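Local coordinates for protein UDP-L-Rhamnose Synthase (Acanthamoeba polyphaga mimivirus, PDB 7JID) that probably makes UDP-L-rhamnose as an NADP-dependent oxidoreductase, and binds UDP-rhamnose and NADP, at residues 158-163 and 214-219; 190-195 and 220-225. All blocks are in the same frame, centred on the assembly; numbering follows the deposited sequence.

Interaction 1 pairs the last two strands of the parallel Rossmann sheet, 157-162 and 212-215; interaction 2 lies about 12 Å away, centre to centre, where the chain leaves that sheet for the sugar-nucleotide site. Along the sequence the segments alternate, 158-163, 190-195, 214-219 and 220-225, the last two being continuous. The contacts also touch directly: Arg163 NH1 probably donates to Asn190 OD1, 2.8 Å away, and Thr193 OG1 probably bonds Phe216 O at 2.7 Å. Together they join the edge of the core sheet to the loop and helix start beside the UDP-rhamnose pocket, where Arg163 lines one part and His224 another, while Ile162 lies near NADP.

Interaction 1 of 2, residues 158-163 and 214-219; sequences LNLRIR and FNFTNP
Arg161 and Asn215 sit side by side on one face of a parallel strand pair, and their side chains are bonded. Arg161 NH1 gives an N-H to Asn215 OD1 at 2.8 Å; the oxygen lies at the edge of the guanidinium, close to its plane, while the two flat groups are turned 33° apart. The arginine chain runs extended from CG to NE, which carries NH1 level with the amide. NH2 forms a salt bridge with Asp147, and Asn215 ND2 bonds the carbonyl of Asn263, so the guanidinium and the amide each have a second partner, which would limit their turning.

The other face is apolar. Leu160 CD1 stands over the centre of the Phe216 ring in a CH-pi contact, 4.0 Å from the centroid, and Ile162 CG2 meets the edge of that ring at CD2 (3.7 Å). Phe216 CG is anti to its backbone N (chi1 -151°), a turn that brings the ring across Leu160. Farther back, Leu158 CD1 touches Phe214 CD2 at 3.6 Å.

Backbone bonds set the register: Phe214 N to Asn159 O and Arg161 N to Phe214 O, both 2.9 Å, then a more bent one from Phe216 N to Arg161 O. Just past the strand, Arg163 bonds Ser191 O and touches the bound UDP-rhamnose.

Strand 212-215 is one edge of the chain's six-stranded parallel sheet, the NADP-binding Rossmann fold; strand 103-109 flanks 157-162, and helices 195-207 and 265-270 pack against the apolar face.

Interaction 2 of 2, residues 190-195 and 220-225; sequences NSMTIL and GLVSHN. With AWU ([[(2~{R},3~{S},4~{R},5~{R})-5-[2,4-bis(oxidanylidene)pyrimidin-1-yl]-3,4-bis(oxidanyl)oxolan-2-yl]methoxy-oxidanyl-phosphoryl] [(2~{R},3~{R},4~{R},5~{R},6~{S})-6-methyl-3,4,5-tris(oxidanyl)oxan-2-yl] hydrogen phosphate), chain C.
Met192 reaches across to Val222, the two side chains crossing at about a right angle. From CB its chain leaves with CG anti to the carbonyl carbon (chi1 -40°) and then runs extended. CG comes to 4.0 Å from Val222 CG1, SD passes the same methyl at 3.7 Å, and the terminal CE rests near Val222 O as well as CG1. Helix 277-287 adds Ile277 to this apolar cluster.

Alongside, Asn190 and Val222 form a single antiparallel hydrogen-bonded pair. Val222 N gives a nearly straight bond to Asn190 O at 3.0 Å; the return bond from Asn190 N to Val222 O is more bent, its donor well above the carbonyl plane. Leu221 CD2 packs tightly on the same backbone, 3.3 Å from Asn190 C. A water accepts from Met192 N and probably donates to Gly220 O, bridging the segments.

Beyond Val222, Ser223 is the N-cap of helix 224-234, and His224 in its first turn reaches the ligand with its ring edge. Its NE2 shares a hydrogen bond with O3C, a ribose hydroxyl of the bound UDP-rhamnose, at 2.8 Å. This is the sugar-nucleotide side of an extended short-chain dehydrogenase/reductase fold, consistent with the RmlD family.

Interaction 1 of 2, residues 158-163 and 214-219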
# COMPACT_ATOMS: atom_id res chain seq x y z
N LEU A 158 5.12 -17.63 4.71
CA LEU A 158 6.56 -17.53 4.95
C LEU A 158 7.05 -16.24 4.26
O LEU A 158 7.06 -16.24 3.02
CB LEU A 158 7.28 -18.77 4.42
CG LEU A 158 8.79 -18.85 4.66
CD1 LEU A 158 9.10 -18.82 6.15
CD2 LEU A 158 9.34 -20.07 3.96
N ASN A 159 7.49 -15.26 5.03
CA ASN A 159 7.97 -13.94 4.54
C ASN A 159 9.49 -13.92 4.65
O ASN A 159 10.01 -13.71 5.74
CB ASN A 159 7.22 -12.84 5.27
CG ASN A 159 7.86 -11.49 5.07
OD1 ASN A 159 8.23 -11.17 3.94
ND2 ASN A 159 7.88 -10.70 6.12
N LEU A 160 10.18 -14.06 3.55
CA LEU A 160 11.66 -14.15 3.55
C LEU A 160 12.25 -12.81 3.11
O LEU A 160 11.91 -12.30 2.03
CB LEU A 160 12.17 -15.27 2.64
CG LEU A 160 11.70 -16.66 3.04
CD1 LEU A 160 12.25 -17.69 2.09
CD2 LEU A 160 12.03 -16.98 4.50
N ARG A 161 13.02 -12.17 4.00
CA ARG A 161 13.70 -10.91 3.65
C ARG A 161 15.10 -11.14 3.07
O ARG A 161 16.09 -11.37 3.80
CB ARG A 161 13.76 -10.07 4.92
CG ARG A 161 12.42 -9.65 5.50
CD ARG A 161 12.76 -8.79 6.69
NE ARG A 161 11.66 -8.34 7.49
CZ ARG A 161 11.73 -8.03 8.78
NH1 ARG A 161 12.84 -8.28 9.46
NH2 ARG A 161 10.66 -7.54 9.37
N ILE A 162 15.22 -11.14 1.73
CA ILE A 162 16.55 -11.22 1.08
C ILE A 162 17.04 -9.78 0.88
O ILE A 162 16.22 -8.85 0.86
CB ILE A 162 16.52 -12.01 -0.23
CG1 ILE A 162 15.54 -11.40 -1.24
CG2 ILE A 162 16.24 -13.48 0.07
CD1 ILE A 162 15.87 -11.81 -2.66
N ARG A 163 18.33 -9.66 0.69
CA ARG A 163 18.91 -8.38 0.26
C ARG A 163 19.98 -8.61 -0.78
O ARG A 163 20.75 -9.58 -0.66
CB ARG A 163 19.54 -7.63 1.43
CG ARG A 163 18.55 -7.31 2.53
CD ARG A 163 19.15 -6.43 3.61
NE ARG A 163 19.40 -5.08 3.12
CZ ARG A 163 20.55 -4.40 3.12
NH1 ARG A 163 21.69 -4.99 3.40
NH2 ARG A 163 20.57 -3.15 2.72
N PHE A 214 11.35 -14.28 8.29
CA PHE A 214 12.78 -14.62 8.50
C PHE A 214 13.62 -13.63 7.74
O PHE A 214 13.51 -13.53 6.50
CB PHE A 214 13.12 -16.03 8.04
CG PHE A 214 12.54 -17.13 8.90
CD1 PHE A 214 13.36 -17.85 9.76
CD2 PHE A 214 11.22 -17.52 8.75
CE1 PHE A 214 12.83 -18.90 10.51
CE2 PHE A 214 10.68 -18.54 9.53
CZ PHE A 214 11.51 -19.25 10.37
N ASN A 215 14.58 -13.03 8.42
CA ASN A 215 15.75 -12.40 7.77
C ASN A 215 16.48 -13.51 7.02
O ASN A 215 16.74 -14.57 7.59
CB ASN A 215 16.60 -11.68 8.81
CG ASN A 215 15.95 -10.44 9.34
OD1 ASN A 215 15.11 -9.81 8.70
ND2 ASN A 215 16.29 -10.08 10.59
N PHE A 216 16.76 -13.30 5.75
CA PHE A 216 17.14 -14.36 4.82
C PHE A 216 18.36 -13.89 4.03
O PHE A 216 18.40 -14.00 2.80
CB PHE A 216 15.95 -14.77 3.97
CG PHE A 216 16.07 -16.20 3.56
CD1 PHE A 216 15.86 -17.21 4.48
CD2 PHE A 216 16.29 -16.52 2.24
CE1 PHE A 216 15.93 -18.54 4.05
CE2 PHE A 216 16.40 -17.84 1.83
CZ PHE A 216 16.18 -18.84 2.75
N THR A 217 19.35 -13.46 4.78
CA THR A 217 20.71 -13.13 4.28
C THR A 217 21.72 -14.10 4.90
O THR A 217 21.47 -14.65 6.00
CB THR A 217 21.05 -11.68 4.61
OG1 THR A 217 20.79 -11.52 6.00
CG2 THR A 217 20.25 -10.69 3.79
N ASN A 218 22.88 -14.29 4.27
CA ASN A 218 23.99 -15.05 4.87
C ASN A 218 24.41 -14.31 6.13
O ASN A 218 24.34 -13.06 6.19
CB ASN A 218 25.20 -15.18 3.95
CG ASN A 218 25.00 -16.04 2.71
OD1 ASN A 218 24.26 -15.68 1.79
ND2 ASN A 218 25.66 -17.19 2.71
N PRO A 219 24.78 -15.03 7.19
CA PRO A 219 25.21 -14.36 8.41
C PRO A 219 26.35 -13.35 8.15
O PRO A 219 27.26 -13.65 7.35
CB PRO A 219 25.63 -15.49 9.32
CG PRO A 219 24.70 -16.60 8.91
CD PRO A 219 24.60 -16.49 7.37

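Interaction 2 of 2, residues 190-195 and 220-225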
# COMPACT_ATOMS: atom_id res chain seq x y z
N ASN A 190 27.15 -4.62 4.46
CA ASN A 190 25.73 -4.94 4.30
C ASN A 190 25.47 -6.44 4.43
O ASN A 190 26.39 -7.25 4.12
CB ASN A 190 25.29 -4.56 2.90
CG ASN A 190 24.72 -3.17 2.82
OD1 ASN A 190 23.58 -2.95 3.22
ND2 ASN A 190 25.52 -2.23 2.28
N SER A 191 24.27 -6.77 4.88
CA SER A 191 23.71 -8.13 4.82
C SER A 191 23.29 -8.41 3.39
O SER A 191 22.50 -7.61 2.83
CB SER A 191 22.61 -8.31 5.77
OG SER A 191 23.05 -8.31 7.12
N MET A 192 23.72 -9.55 2.86
CA MET A 192 23.41 -9.94 1.47
C MET A 192 23.05 -11.42 1.42
O MET A 192 23.38 -12.12 2.33
CB MET A 192 24.57 -9.66 0.50
CG MET A 192 25.28 -8.36 0.76
SD MET A 192 26.33 -7.92 -0.64
CE MET A 192 27.00 -6.33 -0.07
N THR A 193 22.41 -11.82 0.33
CA THR A 193 21.85 -13.17 0.12
C THR A 193 22.55 -13.83 -1.06
O THR A 193 22.41 -13.34 -2.17
CB THR A 193 20.35 -13.10 -0.18
OG1 THR A 193 19.67 -12.48 0.91
CG2 THR A 193 19.72 -14.47 -0.34
N ILE A 194 23.29 -14.93 -0.81
CA ILE A 194 23.85 -15.74 -1.90
C ILE A 194 22.80 -16.77 -2.32
O ILE A 194 22.51 -17.68 -1.54
CB ILE A 194 25.19 -16.40 -1.54
CG1 ILE A 194 26.22 -15.31 -1.17
CG2 ILE A 194 25.63 -17.24 -2.73
CD1 ILE A 194 27.48 -15.86 -0.63
N LEU A 195 22.16 -16.55 -3.47
CA LEU A 195 20.97 -17.35 -3.85
C LEU A 195 21.39 -18.80 -4.10
O LEU A 195 20.60 -19.67 -3.77
CB LEU A 195 20.30 -16.73 -5.08
CG LEU A 195 19.53 -15.44 -4.84
CD1 LEU A 195 19.00 -14.90 -6.15
CD2 LEU A 195 18.40 -15.64 -3.84
N GLY A 220 26.27 -12.21 8.84
CA GLY A 220 27.36 -11.22 8.83
C GLY A 220 27.27 -10.21 7.69
O GLY A 220 26.25 -10.11 6.98
N LEU A 221 28.28 -9.36 7.64
CA LEU A 221 28.38 -8.20 6.75
C LEU A 221 29.53 -8.32 5.79
O LEU A 221 30.61 -8.82 6.18
CB LEU A 221 28.59 -6.96 7.63
CG LEU A 221 27.42 -6.55 8.52
CD1 LEU A 221 27.86 -5.41 9.44
CD2 LEU A 221 26.19 -6.19 7.68
N VAL A 222 29.33 -7.84 4.58
CA VAL A 222 30.39 -7.70 3.57
C VAL A 222 30.20 -6.35 2.90
O VAL A 222 29.06 -5.88 2.74
CB VAL A 222 30.39 -8.85 2.56
CG1 VAL A 222 29.16 -8.80 1.65
CG2 VAL A 222 31.71 -8.92 1.82
N SER A 223 31.28 -5.75 2.47
CA SER A 223 31.22 -4.48 1.72
C SER A 223 31.50 -4.72 0.25
O SER A 223 32.12 -5.72 -0.12
CB SER A 223 32.17 -3.44 2.23
OG SER A 223 33.49 -3.84 1.94
N HIS A 224 31.13 -3.73 -0.53
CA HIS A 224 31.43 -3.71 -1.98
C HIS A 224 32.95 -3.82 -2.14
O HIS A 224 33.41 -4.55 -3.02
CB HIS A 224 30.89 -2.43 -2.60
CG HIS A 224 29.47 -2.09 -2.30
ND1 HIS A 224 28.99 -1.95 -0.99
CD2 HIS A 224 28.43 -1.83 -3.11
CE1 HIS A 224 27.72 -1.60 -1.05
NE2 HIS A 224 27.36 -1.55 -2.32
N ASN A 225 33.71 -3.08 -1.35
CA ASN A 225 35.18 -3.13 -1.47
C ASN A 225 35.68 -4.52 -1.16
O ASN A 225 36.61 -4.97 -1.85
CB ASN A 225 35.83 -2.08 -0.59
CG ASN A 225 35.77 -0.68 -1.15
OD1 ASN A 225 35.31 -0.45 -2.26
ND2 ASN A 225 36.19 0.25 -0.32
PA AWU C . 21.30 -0.94 -7.40
O1A AWU C . 20.77 0.42 -7.59
O2A AWU C . 21.97 -1.63 -8.58
O3A AWU C . 20.25 -2.12 -7.00
PB AWU C . 18.79 -1.93 -6.27
O1B AWU C . 18.81 -1.08 -4.97
O2B AWU C . 17.75 -1.60 -7.36
O3B AWU C . 18.62 -3.45 -5.78
C5' AWU C . 15.64 -5.19 -4.68
O5' AWU C . 16.75 -4.77 -5.44
C4' AWU C . 16.13 -5.96 -3.46
O4' AWU C . 15.05 -6.27 -2.55
C3' AWU C . 17.13 -5.13 -2.73
O3' AWU C . 17.78 -5.96 -1.80
C2' AWU C . 18.24 -4.60 -3.64
C1' AWU C . 17.71 -3.99 -4.86
N1 AWU C . 25.83 1.36 -6.30
C2 AWU C . 27.10 1.88 -6.44
O2 AWU C . 28.02 1.49 -5.68
N3 AWU C . 27.36 2.71 -7.50
C4 AWU C . 26.38 3.15 -8.32
O4 AWU C . 26.71 3.91 -9.30
C5 AWU C . 25.09 2.62 -8.20
C6 AWU C . 24.79 1.80 -7.11
C1C AWU C . 25.50 0.44 -5.18
C2C AWU C . 24.26 0.77 -4.35
C3C AWU C . 23.83 -0.63 -3.85
C4C AWU C . 24.26 -1.50 -5.00
C5C AWU C . 23.14 -2.03 -5.86
C6' AWU C . 14.82 -6.06 -5.63
O2' AWU C . 18.99 -5.71 -4.10
O2C AWU C . 24.63 1.61 -3.29
O3C AWU C . 24.61 -1.03 -2.74
O4C AWU C . 25.08 -0.73 -5.86
O5C AWU C . 22.31 -0.90 -6.21
O HOH W 1 23.17 -11.01 7.55
O HOH W 2 25.33 -11.00 4.56